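Local coordinates for uncharacterized protein (Jannaschia sp. CCS1, PDB 2PYQ) that is of unknown function but belongs to the DUF2853 family and adopts a small, mainly helical fold, at residues Asp44-Ala49 / Asn93-Val98; Ser82-Tyr87 / Ala97-Met102. All coordinates share one frame; numbering follows the deposited sequence. Where two conformers were deposited one is given.

Contact 1. Residues Asp44-Ala49 / Asn93-Val98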
loop_
_atom_site.group_PDB
_atom_site.type_symbol
_atom_site.label_atom_id
_atom_site.label_comp_id
_atom_site.label_asym_id
_atom_site.label_seq_id
_atom_site.Cartn_x
_atom_site.Cartn_y
_atom_site.Cartn_z
ATOM N N ASP A 44 -10.115 -8.883 6.355
ATOM C CA ASP A 44 -10.760 -7.568 6.617
ATOM C C ASP A 44 -9.784 -6.527 7.166
ATOM O O ASP A 44 -9.845 -5.350 6.758
ATOM C CB ASP A 44 -11.921 -7.691 7.664
ATOM C CG ASP A 44 -13.090 -8.556 7.171
ATOM O OD1 ASP A 44 -13.171 -8.880 5.940
ATOM O OD2 ASP A 44 -13.958 -8.912 8.041
ATOM N N ALA A 45 -8.882 -6.960 8.056
ATOM C CA ALA A 45 -7.908 -6.069 8.705
ATOM C C ALA A 45 -6.718 -5.691 7.837
ATOM O O ALA A 45 -6.020 -4.731 8.157
ATOM C CB ALA A 45 -7.416 -6.695 9.995
ATOM N N SER A 46 -6.442 -6.440 6.761
ATOM C CA SER A 46 -5.281 -6.160 5.884
ATOM C C SER A 46 -5.609 -5.305 4.664
ATOM O O SER A 46 -4.695 -4.983 3.908
ATOM C CB SER A 46 -4.660 -7.476 5.414
ATOM O OG SER A 46 -5.561 -8.197 4.577
ATOM N N THR A 47 -6.882 -4.942 4.466
ATOM C CA THR A 47 -7.324 -4.183 3.290
ATOM C C THR A 47 -7.794 -2.773 3.613
ATOM O O THR A 47 -8.161 -2.457 4.745
ATOM C CB THR A 47 -8.427 -4.938 2.511
ATOM O OG1 THR A 47 -9.568 -5.154 3.356
ATOM C CG2 THR A 47 -7.926 -6.293 2.008
ATOM N N VAL A 48 -7.744 -1.917 2.581
ATOM C CA VAL A 48 -8.104 -0.500 2.647
ATOM C C VAL A 48 -9.433 -0.301 1.914
ATOM O O VAL A 48 -9.594 -0.780 0.771
ATOM C CB VAL A 48 -7.017 0.358 1.923
ATOM C CG1 VAL A 48 -7.475 1.813 1.765
ATOM C CG2 VAL A 48 -5.724 0.298 2.680
ATOM N N ALA A 49 -10.359 0.410 2.553
ATOM C CA ALA A 49 -11.644 0.762 1.922
ATOM C C ALA A 49 -11.368 2.021 1.087
ATOM O O ALA A 49 -11.302 3.143 1.636
ATOM C CB ALA A 49 -12.717 1.047 2.982
ATOM N N ASN A 93 -10.524 -6.100 -2.504
ATOM C CA ASN A 93 -9.436 -6.447 -1.580
ATOM C C ASN A 93 -8.156 -5.658 -1.931
ATOM O O ASN A 93 -7.173 -6.212 -2.463
ATOM C CB ASN A 93 -9.149 -7.955 -1.594
ATOM C CG ASN A 93 -10.322 -8.772 -1.086
ATOM O OD1 ASN A 93 -10.976 -8.422 -0.079
ATOM N ND2 ASN A 93 -10.583 -9.889 -1.758
ATOM N N LYS A 94 -8.210 -4.365 -1.668
ATOM C CA LYS A 94 -7.054 -3.501 -1.832
ATOM C C LYS A 94 -6.160 -3.647 -0.569
ATOM O O LYS A 94 -6.444 -3.048 0.462
ATOM C CB LYS A 94 -7.477 -2.040 -2.034
ATOM C CG LYS A 94 -8.215 -1.826 -3.345
ATOM C CD LYS A 94 -8.405 -0.350 -3.579
ATOM C CE LYS A 94 -9.153 -0.091 -4.847
ATOM N NZ LYS A 94 -10.579 -0.469 -4.752
ATOM N N TYR A 95 -5.091 -4.419 -0.677
ATOM C CA TYR A 95 -4.217 -4.653 0.454
ATOM C C TYR A 95 -3.469 -3.372 0.836
ATOM O O TYR A 95 -2.960 -2.657 -0.034
ATOM C CB TYR A 95 -3.254 -5.808 0.192
ATOM C CG TYR A 95 -3.974 -7.130 0.061
ATOM C CD1 TYR A 95 -4.537 -7.734 1.176
ATOM C CD2 TYR A 95 -4.072 -7.774 -1.171
ATOM C CE1 TYR A 95 -5.225 -8.949 1.073
ATOM C CE2 TYR A 95 -4.759 -8.992 -1.297
ATOM C CZ TYR A 95 -5.329 -9.569 -0.172
ATOM O OH TYR A 95 -5.997 -10.788 -0.290
ATOM N N ARG A 96 -3.473 -3.073 2.140
ATOM C CA ARG A 96 -2.909 -1.882 2.603
ATOM C C ARG A 96 -1.329 -1.850 2.303
ATOM O O ARG A 96 -0.827 -0.805 1.894
ATOM C CB ARG A 96 -3.114 -1.786 4.101
ATOM C CG ARG A 96 -2.492 -0.552 4.747
ATOM C CD ARG A 96 -2.788 -0.494 6.248
ATOM N NE ARG A 96 -4.175 -0.042 6.517
ATOM C CZ ARG A 96 -5.256 -0.832 6.633
ATOM N NH1 ARG A 96 -5.197 -2.175 6.560
ATOM N NH2 ARG A 96 -6.441 -0.251 6.861
ATOM N N ALA A 97 -0.645 -2.997 2.396
ATOM C CA ALA A 97 0.781 -3.079 2.021
ATOM C C ALA A 97 0.995 -2.684 0.556
ATOM O O ALA A 97 1.956 -1.979 0.254
ATOM C CB ALA A 97 1.360 -4.504 2.300
ATOM N N VAL A 98 0.085 -3.109 -0.329
ATOM C CA VAL A 98 0.179 -2.777 -1.749
ATOM C C VAL A 98 -0.042 -1.278 -1.950
ATOM O O VAL A 98 0.699 -0.635 -2.697
ATOM C CB VAL A 98 -0.795 -3.604 -2.593
ATOM C CG1 VAL A 98 -0.767 -3.141 -4.046
ATOM C CG2 VAL A 98 -0.461 -5.107 -2.465
HETATM O O HOH W 1 -1.825 -5.430 3.701
HETATM O O HOH W 2 -11.501 -0.673 -1.816
HETATM O O HOH W 3 -10.468 -2.890 -0.415
#
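T47 and Y95 pair their backbones in an isolated beta bridge, CA to CA 4.2 Å. It ties the loop after helix 43-46 to the start of helix 96-106 in this mainly helical fold. Two backbone hydrogen bonds make the bridge. R96 N donates to S46 O at 2.9 Å and is almost straight, 176° at the hydrogen. V48 N donates to K94 O at 2.7 Å. Y95 stands at the N-cap position of the helix, and S46 OG lies at the edge of its ring, in plane, 3.6 Å from CD1. That hydroxyl is itself hydrogen-bonded to R43 O. T47 CG2 approaches the same ring obliquely.

The R96 side chain crosses V48 at about a right angle. CB meets V48 CG2 at 3.6 Å and also lies near S46 O. CG continues past the same methyl, because it is anti to the backbone N (chi1 178°). The chain then bends at chi3 (-77°). This turn lays one face of the guanidinium over V48 CG2, which sits towards its rim. NE still lies by that methyl, and CZ lies near T47 O. At the tip, NH1 comes within 3.1 Å of A45 O, and NH2 has a weak, long ion pair with E55. Replacing R96 with an alanine would probably leave the V48 methyl without its flat cover and E55 without this distant positive charge.

Water also joins the two backbones. One water donates to V48 O at 2.6 Å and accepts from K94 N.

Contact 2. Residues Ser82-Tyr87 / Ala97-Met102; sequences SVIETY and AVVYYM
The Y87 ring meets three side chains of helix 96-106. V99 CG2 sits at its edge, in the ring plane, 3.9 Å from CD2. V98 CG1 comes in obliquely and touches CE2 at 3.5 Å. M102 CE also approaches obliquely, near CD2. The Y87 side chain crosses those of V98, V99 and M102 at about a right angle. Its hydroxyl lies against V98 CB and CG2, and is hydrogen-bonded to D15 of helix 4-18.

M102 is a selenomethionine. Its CB is directed toward helix 74-87. In the conformer given, its chain bends at chi3 (-82°), which turns CE to the Y87 ring, and SE lies 4.1 Å from T86 CG2. Further back, V83 CG1, also in the conformer given, packs on M102 CB at 3.8 Å, the two side chains sliding past each other in opposite directions. I84 CD1 reaches V99 CG2 at 4.3 Å.

The two segments form a helix-helix packing in the protein core, with axes 9.9 Å apart at closest approach and 125° between their directions. The contacts between them are apolar. They imply that fit and burial join these helices, while the polar end of Y87 is satisfied by partners beyond them.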
loop_
_atom_site.group_PDB
_atom_site.type_symbol
_atom_site.label_atom_id
_atom_site.label_comp_id
_atom_site.label_asym_id
_atom_site.label_seq_id
_atom_site.Cartn_x
_atom_site.Cartn_y
_atom_site.Cartn_z
ATOM N N SER A 82 -4.829 8.550 -7.107
ATOM C CA SER A 82 -4.126 7.916 -8.228
ATOM C C SER A 82 -3.847 6.433 -7.978
ATOM O O SER A 82 -4.145 5.592 -8.830
ATOM C CB SER A 82 -2.819 8.640 -8.546
ATOM O OG SER A 82 -2.144 7.989 -9.631
ATOM N N VAL A 83 -3.272 6.114 -6.820
ATOM C CA VAL A 83 -2.931 4.715 -6.543
ATOM C C VAL A 83 -4.178 3.873 -6.351
ATOM O O VAL A 83 -4.182 2.733 -6.803
ATOM C CB VAL A 83 -1.892 4.532 -5.421
ATOM C CG1 VAL A 83 -0.629 5.302 -5.769
ATOM C CG2 VAL A 83 -2.437 4.946 -4.083
ATOM N N ILE A 84 -5.249 4.433 -5.747
ATOM C CA ILE A 84 -6.502 3.691 -5.581
ATOM C C ILE A 84 -7.116 3.395 -6.982
ATOM O O ILE A 84 -7.585 2.299 -7.226
ATOM C CB ILE A 84 -7.487 4.422 -4.670
ATOM C CG1 ILE A 84 -6.978 4.446 -3.237
ATOM C CG2 ILE A 84 -8.872 3.762 -4.721
ATOM C CD1 ILE A 84 -6.844 3.115 -2.548
ATOM N N GLU A 85 -7.061 4.373 -7.874
ATOM C CA GLU A 85 -7.550 4.199 -9.250
ATOM C C GLU A 85 -6.734 3.139 -10.006
ATOM O O GLU A 85 -7.310 2.300 -10.728
ATOM C CB GLU A 85 -7.570 5.540 -10.018
ATOM C CG GLU A 85 -8.040 5.453 -11.469
ATOM N N THR A 86 -5.414 3.164 -9.831
ATOM C CA THR A 86 -4.493 2.193 -10.439
ATOM C C THR A 86 -4.816 0.769 -9.959
ATOM O O THR A 86 -4.938 -0.150 -10.781
ATOM C CB THR A 86 -3.051 2.539 -10.171
ATOM O OG1 THR A 86 -2.775 3.802 -10.814
ATOM C CG2 THR A 86 -2.093 1.486 -10.724
ATOM N N TYR A 87 -5.027 0.607 -8.657
ATOM C CA TYR A 87 -5.357 -0.700 -8.059
ATOM C C TYR A 87 -6.683 -1.186 -8.666
ATOM O O TYR A 87 -6.833 -2.381 -8.975
ATOM C CB TYR A 87 -5.473 -0.602 -6.535
ATOM C CG TYR A 87 -5.032 -1.838 -5.749
ATOM C CD1 TYR A 87 -5.159 -3.154 -6.240
ATOM C CD2 TYR A 87 -4.558 -1.681 -4.438
ATOM C CE1 TYR A 87 -4.770 -4.252 -5.476
ATOM C CE2 TYR A 87 -4.185 -2.753 -3.689
ATOM C CZ TYR A 87 -4.272 -4.027 -4.196
ATOM O OH TYR A 87 -3.914 -5.106 -3.427
ATOM N N ALA A 97 -0.645 -2.997 2.396
ATOM C CA ALA A 97 0.781 -3.079 2.021
ATOM C C ALA A 97 0.995 -2.684 0.556
ATOM O O ALA A 97 1.956 -1.979 0.254
ATOM C CB ALA A 97 1.360 -4.504 2.300
ATOM N N VAL A 98 0.085 -3.109 -0.329
ATOM C CA VAL A 98 0.179 -2.777 -1.749
ATOM C C VAL A 98 -0.042 -1.278 -1.950
ATOM O O VAL A 98 0.699 -0.635 -2.697
ATOM C CB VAL A 98 -0.795 -3.604 -2.593
ATOM C CG1 VAL A 98 -0.767 -3.141 -4.046
ATOM C CG2 VAL A 98 -0.461 -5.107 -2.465
ATOM N N VAL A 99 -1.020 -0.721 -1.258
ATOM C CA VAL A 99 -1.288 0.738 -1.327
ATOM C C VAL A 99 -0.093 1.539 -0.817
ATOM O O VAL A 99 0.339 2.502 -1.455
ATOM C CB VAL A 99 -2.574 1.107 -0.562
ATOM C CG1 VAL A 99 -2.768 2.649 -0.483
ATOM C CG2 VAL A 99 -3.769 0.426 -1.226
ATOM N N TYR A 100 0.453 1.131 0.320
ATOM C CA TYR A 100 1.637 1.798 0.916
ATOM C C TYR A 100 2.846 1.693 -0.006
ATOM O O TYR A 100 3.561 2.666 -0.180
ATOM C CB TYR A 100 1.918 1.275 2.333
ATOM C CG TYR A 100 0.948 1.800 3.401
ATOM C CD1 TYR A 100 -0.298 2.377 3.079
ATOM C CD2 TYR A 100 1.255 1.635 4.765
ATOM C CE1 TYR A 100 -1.178 2.838 4.046
ATOM C CE2 TYR A 100 0.344 2.076 5.775
ATOM C CZ TYR A 100 -0.856 2.692 5.390
ATOM O OH TYR A 100 -1.764 3.145 6.352
ATOM N N TYR A 101 3.065 0.535 -0.606
ATOM C CA TYR A 101 4.148 0.329 -1.555
ATOM C C TYR A 101 3.991 1.306 -2.720
ATOM O O TYR A 101 4.931 1.988 -3.097
ATOM C CB TYR A 101 4.140 -1.116 -2.075
ATOM C CG TYR A 101 5.122 -1.388 -3.197
ATOM C CD1 TYR A 101 4.788 -1.100 -4.541
ATOM C CD2 TYR A 101 6.373 -1.918 -2.941
ATOM C CE1 TYR A 101 5.673 -1.332 -5.580
ATOM C CE2 TYR A 101 7.275 -2.174 -3.976
ATOM C CZ TYR A 101 6.925 -1.867 -5.294
ATOM O OH TYR A 101 7.837 -2.105 -6.296
HETATM N N MSE A 102 2.781 1.353 -3.285
HETATM C CA MSE A 102 2.519 2.239 -4.451
HETATM C C MSE A 102 2.714 3.712 -4.091
HETATM O O MSE A 102 3.277 4.445 -4.892
HETATM C CB MSE A 102 1.141 1.978 -5.071
HETATM C CG MSE A 102 1.107 0.732 -5.933
HETATM SE SE MSE A 102 -0.542 0.689 -6.994
HETATM C CE MSE A 102 -1.242 0.117 -5.733
#

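In the fold
Contact 1 and contact 2 both use helix 96-106 and share A97 and V98. Their centres are about 10 Å apart. Contact 1 holds the entry to this helix by backbone bonds, and contact 2 packs its following turn into the core. Y87 connects them: Y95 N probably donates a hydrogen bond to Y87 OH, at 3.1 Å, and Y87 CE2 is 3.5 Å from K94 CA. K94 CE also packs near I84 O, at 3.7 Å. Helix 74-87 therefore touches both the lead-in and the body of helix 96-106. The centre of contact 2 lies about 5 Å from the centre of the chain, that of contact 1 about 8 Å.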